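PDB 3C0T: mediator of RNA polymerase II transcription subunit 18 from Schizosaccharomyces pombe, which forms part of the Mediator complex, the coactivator that relays signals from gene-specific regulatory proteins to the basal RNA polymerase II machinery. Local coordinates for residues 120-128 with 139-150; 131-139 with 188-196. All blocks are in the same frame, centred on the assembly; numbering follows the deposited sequence.

Interaction 1 of 2, residues 120-128 with 139-150; sequences FSHEYIIQG and RIYQTLIPSQQR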
loop_
_atom_site.group_PDB
_atom_site.type_symbol
_atom_site.label_atom_id
_atom_site.label_comp_id
_atom_site.label_asym_id
_atom_site.label_seq_id
_atom_site.Cartn_x
_atom_site.Cartn_y
_atom_site.Cartn_z
ATOM N N PHE A 120 -2.218 -15.813 -11.515
ATOM C CA PHE A 120 -1.207 -15.113 -10.739
ATOM C C PHE A 120 -0.386 -14.122 -11.562
ATOM O O PHE A 120 0.149 -14.470 -12.614
ATOM C CB PHE A 120 -0.262 -16.131 -10.095
ATOM C CG PHE A 120 0.879 -15.503 -9.345
ATOM C CD1 PHE A 120 0.658 -14.839 -8.140
ATOM C CD2 PHE A 120 2.171 -15.544 -9.861
ATOM C CE1 PHE A 120 1.706 -14.223 -7.463
ATOM C CE2 PHE A 120 3.225 -14.929 -9.191
ATOM C CZ PHE A 120 2.991 -14.266 -7.989
ATOM N N SER A 121 -0.279 -12.892 -11.073
ATOM C CA SER A 121 0.506 -11.865 -11.747
ATOM C C SER A 121 1.833 -11.667 -11.010
ATOM O O SER A 121 2.900 -12.011 -11.523
ATOM C CB SER A 121 -0.259 -10.542 -11.784
ATOM O OG SER A 121 0.553 -9.510 -12.324
ATOM N N HIS A 122 1.759 -11.118 -9.800
ATOM C CA HIS A 122 2.955 -10.879 -8.992
ATOM C C HIS A 122 2.612 -10.838 -7.508
ATOM O O HIS A 122 1.440 -10.834 -7.125
ATOM C CB HIS A 122 3.614 -9.558 -9.392
ATOM C CG HIS A 122 2.696 -8.377 -9.312
ATOM N ND1 HIS A 122 1.616 -8.215 -10.156
ATOM C CD2 HIS A 122 2.692 -7.302 -8.488
ATOM C CE1 HIS A 122 0.990 -7.091 -9.857
ATOM N NE2 HIS A 122 1.623 -6.518 -8.849
ATOM N N GLU A 123 3.647 -10.814 -6.676
ATOM C CA GLU A 123 3.460 -10.760 -5.238
ATOM C C GLU A 123 4.590 -9.978 -4.593
ATOM O O GLU A 123 5.683 -9.859 -5.151
ATOM C CB GLU A 123 3.425 -12.168 -4.647
ATOM C CG GLU A 123 4.725 -12.951 -4.823
ATOM C CD GLU A 123 4.682 -14.299 -4.134
ATOM O OE1 GLU A 123 3.584 -14.884 -4.046
ATOM O OE2 GLU A 123 5.740 -14.784 -3.689
ATOM N N TYR A 124 4.316 -9.437 -3.413
ATOM C CA TYR A 124 5.326 -8.691 -2.681
ATOM C C TYR A 124 4.939 -8.592 -1.219
ATOM O O TYR A 124 3.844 -8.997 -0.811
ATOM C CB TYR A 124 5.530 -7.279 -3.270
ATOM C CG TYR A 124 4.263 -6.477 -3.424
ATOM C CD1 TYR A 124 3.453 -6.635 -4.542
ATOM C CD2 TYR A 124 3.851 -5.585 -2.427
ATOM C CE1 TYR A 124 2.261 -5.933 -4.673
ATOM C CE2 TYR A 124 2.662 -4.870 -2.544
ATOM C CZ TYR A 124 1.869 -5.050 -3.673
ATOM O OH TYR A 124 0.695 -4.345 -3.811
ATOM N N ILE A 125 5.857 -8.055 -0.434
ATOM C CA ILE A 125 5.657 -7.907 0.991
ATOM C C ILE A 125 5.780 -6.439 1.382
ATOM O O ILE A 125 6.614 -5.714 0.840
ATOM C CB ILE A 125 6.704 -8.751 1.754
ATOM C CG1 ILE A 125 6.338 -10.234 1.635
ATOM C CG2 ILE A 125 6.799 -8.302 3.212
ATOM C CD1 ILE A 125 7.369 -11.179 2.227
ATOM N N ILE A 126 4.918 -5.997 2.294
ATOM C CA ILE A 126 4.963 -4.621 2.770
ATOM C C ILE A 126 5.419 -4.631 4.223
ATOM O O ILE A 126 4.838 -5.319 5.078
ATOM C CB ILE A 126 3.589 -3.902 2.703
ATOM C CG1 ILE A 126 3.131 -3.743 1.245
ATOM C CG2 ILE A 126 3.702 -2.518 3.340
ATOM C CD1 ILE A 126 4.133 -3.025 0.354
ATOM N N GLN A 127 6.473 -3.864 4.477
ATOM C CA GLN A 127 7.068 -3.720 5.791
ATOM C C GLN A 127 6.984 -2.243 6.167
ATOM O O GLN A 127 7.421 -1.385 5.392
ATOM C CB GLN A 127 8.541 -4.130 5.726
ATOM C CG GLN A 127 9.358 -3.776 6.965
ATOM C CD GLN A 127 10.860 -3.726 6.679
ATOM O OE1 GLN A 127 11.659 -4.255 7.442
ATOM N NE2 GLN A 127 11.242 -3.084 5.581
ATOM N N GLY A 128 6.447 -1.934 7.343
ATOM C CA GLY A 128 6.370 -0.539 7.728
ATOM C C GLY A 128 5.677 -0.259 9.042
ATOM O O GLY A 128 5.381 -1.173 9.823
ATOM N N ARG A 139 1.019 5.841 6.733
ATOM C CA ARG A 139 1.844 4.650 6.695
ATOM C C ARG A 139 3.195 4.948 6.039
ATOM O O ARG A 139 3.258 5.613 5.002
ATOM C CB ARG A 139 1.083 3.563 5.916
ATOM C CG ARG A 139 1.884 2.325 5.586
ATOM C CD ARG A 139 1.101 1.359 4.692
ATOM N NE ARG A 139 -0.015 0.720 5.386
ATOM C CZ ARG A 139 -0.484 -0.485 5.073
ATOM N NH1 ARG A 139 0.063 -1.172 4.078
ATOM N NH2 ARG A 139 -1.478 -1.020 5.775
ATOM N N ILE A 140 4.276 4.495 6.670
ATOM C CA ILE A 140 5.611 4.669 6.111
ATOM C C ILE A 140 6.081 3.231 5.914
ATOM O O ILE A 140 6.170 2.456 6.868
ATOM C CB ILE A 140 6.544 5.477 7.061
ATOM C CG1 ILE A 140 7.906 5.688 6.394
ATOM C CG2 ILE A 140 6.675 4.792 8.405
ATOM C CD1 ILE A 140 8.770 6.728 7.097
ATOM N N TYR A 141 6.358 2.863 4.669
ATOM C CA TYR A 141 6.721 1.480 4.387
ATOM C C TYR A 141 7.730 1.256 3.283
ATOM O O TYR A 141 8.104 2.164 2.546
ATOM C CB TYR A 141 5.464 0.688 4.016
ATOM C CG TYR A 141 4.872 1.088 2.676
ATOM C CD1 TYR A 141 4.035 2.201 2.557
ATOM C CD2 TYR A 141 5.152 0.356 1.520
ATOM C CE1 TYR A 141 3.491 2.572 1.326
ATOM C CE2 TYR A 141 4.615 0.720 0.281
ATOM C CZ TYR A 141 3.785 1.829 0.190
ATOM O OH TYR A 141 3.241 2.190 -1.034
ATOM N N GLN A 142 8.130 -0.002 3.162
ATOM C CA GLN A 142 9.080 -0.427 2.157
ATOM C C GLN A 142 8.466 -1.656 1.504
ATOM O O GLN A 142 7.836 -2.468 2.187
ATOM C CB GLN A 142 10.399 -0.785 2.833
ATOM C CG GLN A 142 11.608 -0.587 1.947
ATOM C CD GLN A 142 12.870 -0.448 2.753
ATOM O OE1 GLN A 142 13.294 -1.389 3.442
ATOM N NE2 GLN A 142 13.478 0.736 2.693
ATOM N N THR A 143 8.601 -1.797 0.190
ATOM C CA THR A 143 8.037 -2.982 -0.431
ATOM C C THR A 143 9.169 -3.972 -0.693
ATOM O O THR A 143 10.184 -3.651 -1.322
ATOM C CB THR A 143 7.201 -2.639 -1.709
ATOM O OG1 THR A 143 7.909 -3.016 -2.884
ATOM C CG2 THR A 143 6.872 -1.177 -1.748
ATOM N N LEU A 144 8.994 -5.170 -0.142
ATOM C CA LEU A 144 9.982 -6.232 -0.229
ATOM C C LEU A 144 9.600 -7.387 -1.141
ATOM O O LEU A 144 8.474 -7.467 -1.626
ATOM C CB LEU A 144 10.266 -6.751 1.183
ATOM C CG LEU A 144 11.248 -5.985 2.089
ATOM C CD1 LEU A 144 11.607 -4.618 1.518
ATOM C CD2 LEU A 144 10.640 -5.860 3.480
ATOM N N ILE A 145 10.554 -8.288 -1.355
ATOM C CA ILE A 145 10.370 -9.455 -2.208
ATOM C C ILE A 145 10.711 -10.715 -1.422
ATOM O O ILE A 145 11.781 -10.803 -0.825
ATOM C CB ILE A 145 11.316 -9.384 -3.450
ATOM C CG1 ILE A 145 11.063 -8.092 -4.230
ATOM C CG2 ILE A 145 11.098 -10.586 -4.358
ATOM C CD1 ILE A 145 9.640 -7.957 -4.718
ATOM N N PRO A 146 9.805 -11.707 -1.411
ATOM C CA PRO A 146 10.041 -12.964 -0.686
ATOM C C PRO A 146 11.298 -13.651 -1.230
ATOM O O PRO A 146 11.615 -13.530 -2.417
ATOM C CB PRO A 146 8.791 -13.785 -0.991
ATOM C CG PRO A 146 7.756 -12.763 -1.306
ATOM C CD PRO A 146 8.504 -11.736 -2.100
ATOM N N SER A 147 12.016 -14.366 -0.373
ATOM C CA SER A 147 13.211 -15.059 -0.834
ATOM C C SER A 147 12.796 -16.346 -1.560
ATOM O O SER A 147 13.609 -16.995 -2.216
ATOM C CB SER A 147 14.146 -15.361 0.347
ATOM O OG SER A 147 13.430 -15.892 1.449
ATOM N N GLN A 148 11.515 -16.687 -1.445
ATOM C CA GLN A 148 10.935 -17.868 -2.084
ATOM C C GLN A 148 9.456 -17.544 -2.329
ATOM O O GLN A 148 8.773 -17.053 -1.430
ATOM C CB GLN A 148 11.045 -19.079 -1.155
ATOM C CG GLN A 148 11.297 -20.400 -1.858
ATOM C CD GLN A 148 12.756 -20.568 -2.262
ATOM O OE1 GLN A 148 13.305 -19.760 -3.017
ATOM N NE2 GLN A 148 13.390 -21.623 -1.754
ATOM N N GLN A 149 8.953 -17.819 -3.527
ATOM C CA GLN A 149 7.562 -17.507 -3.820
ATOM C C GLN A 149 6.573 -18.041 -2.778
ATOM O O GLN A 149 6.637 -19.202 -2.387
ATOM C CB GLN A 149 7.180 -18.014 -5.213
ATOM C CG GLN A 149 5.744 -17.679 -5.595
ATOM C CD GLN A 149 5.487 -17.790 -7.088
ATOM O OE1 GLN A 149 6.061 -17.045 -7.885
ATOM N NE2 GLN A 149 4.620 -18.722 -7.473
ATOM N N ARG A 150 5.667 -17.168 -2.336
ATOM C CA ARG A 150 4.637 -17.484 -1.347
ATOM C C ARG A 150 5.217 -17.924 -0.006
ATOM O O ARG A 150 4.577 -18.661 0.752
ATOM C CB ARG A 150 3.687 -18.560 -1.890
ATOM C CG ARG A 150 2.247 -18.494 -1.340
ATOM C CD ARG A 150 1.606 -17.111 -1.545
ATOM N NE ARG A 150 1.783 -16.634 -2.914
ATOM C CZ ARG A 150 1.079 -17.052 -3.959
ATOM N NH1 ARG A 150 0.124 -17.962 -3.805
ATOM N NH2 ARG A 150 1.340 -16.570 -5.165
#
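Glu123 sets its CG between its backbone N and carbonyl carbon (chi1 63°) and then runs out extended, while Arg150 folds back through bends at chi2 and chi3, so that the strand's carboxylate meets the guanidinium of the loop after the partner strand. The salt bridge is lopsided: Glu123 OE1 lies in the guanidinium plane and takes both Arg150 NE at 2.8 Å and Arg150 NH2 at 3.0 Å. Glu123 OE2 offers its syn lone pair to the backbone N of Arg150, at 2.7 Å and nearly straight (167°). One carboxylate thus holds both ends of the arginine, fixing the loop as well as the side chain. With an alanine here, the guanidinium would probably be left without its charge mate and free to turn, and the Arg150 backbone N would lose its acceptor.

Further along, the strands illustrate antiparallel pairing. Ile125 and Leu144 form a hydrogen-bonded pair, as do Gln127 and Gln142; on their face Leu144 CD2 tucks against Gln127 CB at 3.5 Å. On the other face Ile126 CD1 touches both Thr143 CB, 3.7 Å away, and the ring of Tyr141.

This hairpin of strands 118-133 and 136-146 is flanked by strand 27-41, whose Trp36 ring lies nearly parallel to that of Tyr124, and by strands 156-158 and 165-173; Tyr141 and Thr143 pack on a chain of another protein.

Interaction 2 of 2, residues 131-139 with 188-196; sequences YFFFDTTVR and NLTKVKTLL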
loop_
_atom_site.group_PDB
_atom_site.type_symbol
_atom_site.label_atom_id
_atom_site.label_comp_id
_atom_site.label_asym_id
_atom_site.label_seq_id
_atom_site.Cartn_x
_atom_site.Cartn_y
_atom_site.Cartn_z
ATOM N N TYR A 131 0.634 5.126 11.566
ATOM C CA TYR A 131 0.248 6.107 12.565
ATOM C C TYR A 131 -1.168 6.590 12.250
ATOM O O TYR A 131 -1.726 6.234 11.212
ATOM C CB TYR A 131 1.200 7.299 12.545
ATOM C CG TYR A 131 2.604 7.005 13.014
ATOM C CD1 TYR A 131 3.555 6.454 12.150
ATOM C CD2 TYR A 131 2.999 7.319 14.316
ATOM C CE1 TYR A 131 4.870 6.230 12.575
ATOM C CE2 TYR A 131 4.306 7.097 14.749
ATOM C CZ TYR A 131 5.233 6.559 13.873
ATOM O OH TYR A 131 6.529 6.388 14.295
ATOM N N PHE A 132 -1.745 7.394 13.145
ATOM C CA PHE A 132 -3.100 7.917 12.956
ATOM C C PHE A 132 -3.202 9.321 13.537
ATOM O O PHE A 132 -2.554 9.636 14.536
ATOM C CB PHE A 132 -4.143 7.030 13.658
ATOM C CG PHE A 132 -3.823 5.561 13.621
ATOM C CD1 PHE A 132 -2.887 5.015 14.507
ATOM C CD2 PHE A 132 -4.406 4.727 12.661
ATOM C CE1 PHE A 132 -2.527 3.648 14.430
ATOM C CE2 PHE A 132 -4.055 3.360 12.573
ATOM C CZ PHE A 132 -3.114 2.823 13.458
ATOM N N PHE A 133 -4.021 10.158 12.907
ATOM C CA PHE A 133 -4.249 11.521 13.374
ATOM C C PHE A 133 -5.293 12.194 12.475
ATOM O O PHE A 133 -5.368 11.907 11.271
ATOM C CB PHE A 133 -2.940 12.315 13.371
ATOM C CG PHE A 133 -2.803 13.258 14.536
ATOM C CD1 PHE A 133 -2.827 12.777 15.845
ATOM C CD2 PHE A 133 -2.652 14.629 14.330
ATOM C CE1 PHE A 133 -2.704 13.649 16.941
ATOM C CE2 PHE A 133 -2.526 15.513 15.418
ATOM C CZ PHE A 133 -2.554 15.014 16.726
ATOM N N PHE A 134 -6.110 13.068 13.066
ATOM C CA PHE A 134 -7.157 13.776 12.328
ATOM C C PHE A 134 -7.972 12.827 11.475
ATOM O O PHE A 134 -8.324 13.154 10.336
ATOM C CB PHE A 134 -6.550 14.859 11.429
ATOM C CG PHE A 134 -6.021 16.043 12.184
ATOM C CD1 PHE A 134 -4.702 16.455 12.022
ATOM C CD2 PHE A 134 -6.846 16.746 13.064
ATOM C CE1 PHE A 134 -4.206 17.557 12.728
ATOM C CE2 PHE A 134 -6.367 17.842 13.774
ATOM C CZ PHE A 134 -5.045 18.253 13.610
ATOM N N ASP A 135 -8.260 11.647 12.017
ATOM C CA ASP A 135 -9.035 10.654 11.287
ATOM C C ASP A 135 -8.424 10.178 9.975
ATOM O O ASP A 135 -9.140 9.764 9.060
ATOM C CB ASP A 135 -10.427 11.191 11.002
ATOM C CG ASP A 135 -11.449 10.621 11.924
ATOM O OD1 ASP A 135 -11.419 10.966 13.131
ATOM O OD2 ASP A 135 -12.273 9.814 11.434
ATOM N N THR A 136 -7.107 10.257 9.864
ATOM C CA THR A 136 -6.442 9.789 8.658
ATOM C C THR A 136 -5.363 8.813 9.106
ATOM O O THR A 136 -4.984 8.790 10.280
ATOM C CB THR A 136 -5.769 10.936 7.872
ATOM O OG1 THR A 136 -4.597 11.363 8.578
ATOM C CG2 THR A 136 -6.716 12.108 7.710
ATOM N N THR A 137 -4.876 8.008 8.173
ATOM C CA THR A 137 -3.839 7.039 8.467
ATOM C C THR A 137 -2.588 7.428 7.702
ATOM O O THR A 137 -2.655 7.821 6.532
ATOM C CB THR A 137 -4.258 5.621 8.028
ATOM O OG1 THR A 137 -5.401 5.204 8.782
ATOM C CG2 THR A 137 -3.119 4.627 8.256
ATOM N N VAL A 138 -1.444 7.349 8.364
ATOM C CA VAL A 138 -0.200 7.660 7.693
ATOM C C VAL A 138 0.704 6.456 7.864
ATOM O O VAL A 138 1.081 6.077 8.977
ATOM C CB VAL A 138 0.435 8.951 8.240
ATOM C CG1 VAL A 138 -0.037 9.192 9.638
ATOM C CG2 VAL A 138 1.943 8.873 8.167
ATOM N N ARG A 139 1.019 5.841 6.733
ATOM C CA ARG A 139 1.844 4.650 6.695
ATOM C C ARG A 139 3.195 4.948 6.039
ATOM O O ARG A 139 3.258 5.613 5.002
ATOM C CB ARG A 139 1.083 3.563 5.916
ATOM C CG ARG A 139 1.884 2.325 5.586
ATOM C CD ARG A 139 1.101 1.359 4.692
ATOM N NE ARG A 139 -0.015 0.720 5.386
ATOM C CZ ARG A 139 -0.484 -0.485 5.073
ATOM N NH1 ARG A 139 0.063 -1.172 4.078
ATOM N NH2 ARG A 139 -1.478 -1.020 5.775
ATOM N N ASN A 188 -9.097 16.975 6.349
ATOM C CA ASN A 188 -8.241 16.236 7.275
ATOM C C ASN A 188 -6.866 15.961 6.660
ATOM O O ASN A 188 -5.848 16.045 7.345
ATOM C CB ASN A 188 -8.904 14.925 7.702
ATOM C CG ASN A 188 -9.965 15.137 8.768
ATOM O OD1 ASN A 188 -9.824 16.004 9.637
ATOM N ND2 ASN A 188 -11.024 14.334 8.722
ATOM N N LEU A 189 -6.838 15.639 5.373
ATOM C CA LEU A 189 -5.573 15.390 4.701
ATOM C C LEU A 189 -4.742 16.668 4.723
ATOM O O LEU A 189 -3.530 16.628 4.958
ATOM C CB LEU A 189 -5.798 14.937 3.252
ATOM C CG LEU A 189 -6.219 13.472 3.085
ATOM C CD1 LEU A 189 -6.358 13.139 1.615
ATOM C CD2 LEU A 189 -5.179 12.565 3.724
ATOM N N THR A 190 -5.397 17.804 4.497
ATOM C CA THR A 190 -4.697 19.084 4.496
ATOM C C THR A 190 -4.049 19.372 5.849
ATOM O O THR A 190 -2.940 19.890 5.911
ATOM C CB THR A 190 -5.650 20.236 4.116
ATOM O OG1 THR A 190 -5.917 20.173 2.711
ATOM C CG2 THR A 190 -5.039 21.588 4.443
ATOM N N LYS A 191 -4.743 19.030 6.926
ATOM C CA LYS A 191 -4.213 19.241 8.263
ATOM C C LYS A 191 -2.964 18.374 8.481
ATOM O O LYS A 191 -1.947 18.852 8.986
ATOM C CB LYS A 191 -5.267 18.879 9.316
ATOM C CG LYS A 191 -6.581 19.666 9.240
ATOM C CD LYS A 191 -7.456 19.288 10.427
ATOM C CE LYS A 191 -8.793 20.014 10.444
ATOM N NZ LYS A 191 -9.812 19.404 9.557
ATOM N N VAL A 192 -3.048 17.097 8.107
ATOM C CA VAL A 192 -1.926 16.181 8.271
ATOM C C VAL A 192 -0.751 16.627 7.398
ATOM O O VAL A 192 0.398 16.554 7.810
ATOM C CB VAL A 192 -2.340 14.732 7.901
ATOM C CG1 VAL A 192 -1.164 13.777 8.068
ATOM C CG2 VAL A 192 -3.496 14.299 8.776
ATOM N N LYS A 193 -1.050 17.104 6.195
ATOM C CA LYS A 193 -0.014 17.566 5.281
ATOM C C LYS A 193 0.848 18.665 5.903
ATOM O O LYS A 193 2.080 18.574 5.882
ATOM C CB LYS A 193 -0.641 18.091 3.989
ATOM C CG LYS A 193 0.355 18.504 2.905
ATOM C CD LYS A 193 -0.367 19.224 1.773
ATOM C CE LYS A 193 0.396 19.152 0.454
ATOM N NZ LYS A 193 1.753 19.763 0.529
ATOM N N THR A 194 0.224 19.707 6.452
ATOM C CA THR A 194 1.020 20.778 7.038
ATOM C C THR A 194 1.683 20.294 8.320
ATOM O O THR A 194 2.760 20.760 8.685
ATOM C CB THR A 194 0.184 22.080 7.316
ATOM O OG1 THR A 194 0.041 22.284 8.727
ATOM C CG2 THR A 194 -1.168 21.995 6.676
ATOM N N LEU A 195 1.057 19.347 9.000
ATOM C CA LEU A 195 1.658 18.824 10.220
ATOM C C LEU A 195 2.965 18.066 9.906
ATOM O O LEU A 195 3.867 18.026 10.741
ATOM C CB LEU A 195 0.690 17.881 10.939
ATOM C CG LEU A 195 0.485 18.073 12.444
ATOM C CD1 LEU A 195 -0.142 16.812 13.026
ATOM C CD2 LEU A 195 1.798 18.353 13.122
ATOM N N LEU A 196 3.071 17.485 8.710
ATOM C CA LEU A 196 4.265 16.719 8.322
ATOM C C LEU A 196 5.166 17.439 7.320
ATOM O O LEU A 196 6.204 16.904 6.917
ATOM C CB LEU A 196 3.875 15.370 7.692
ATOM C CG LEU A 196 2.862 14.420 8.335
ATOM C CD1 LEU A 196 3.012 13.056 7.684
ATOM C CD2 LEU A 196 3.080 14.317 9.829
#
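Phe134 lays one face of its ring beneath Lys191, whose aliphatic chain crosses at about a right angle. Lys191 CD sits 3.8 Å from the ring centroid, 14° off the normal, a CH-pi contact. Val192 CG2 comes at the edge of the same ring, 4.1 Å from Phe134 CD1. Phe133 turns CD2 to Leu195 CD1 at 3.6 Å, and deeper along the strand Val138 CG2 reaches Leu196 CD1. Thr136 adds its methyl, with CG2 3.6 Å from Asn188 CB. The contact is largely apolar, a lysine's carbon chain included, but the Asn188 amide also lies against Phe134 O, and Thr136 OG1 meets Val192 CG2.

What positions these groups is a tight hairpin end. Phe133 to Thr136 form a type I' beta turn, which lifts Phe134 to the exposed tip with its ring over the helix. Thr136 places OG1 between its backbone N and carbonyl carbon (chi1 73°), from where it donates to Phe133 O at 2.9 Å; Thr136 N donates to the same oxygen, so two bonds grip it. On the helix, Lys191 NZ makes a weak bond, 3.4 Å long, to Asn188 OD1, one turn back.

Helix 179-196 lies across the hairpin end, where Leu189 and Val192 also rest on Val169 of strand 165-173, while Leu195 and Leu196 reach helix 15-25 through Thr25 and Leu22.

In the fold
From the N terminus, the chain first lays down strand 2-10, helix 15-25, the strands from 27-41 to 95-104 and helix 109-115, before strand 118-133 turns at its tip and returns as strand 136-146. Interaction 1 closes this short loop, with ten residues between its segments. Interaction 2 starts inside it, at the hairpin tip, and closes a longer one of 48 residues ending in helix 179-196. The two therefore cross rather than nest; their segments overlap at Arg139, which touches its partner segment in interaction 1 alone and is salt-bridged to Glu34 and Glu130. One long hairpin thus runs through a curled antiparallel sheet, braced by a loop at one end and by helix 179-196 at the other.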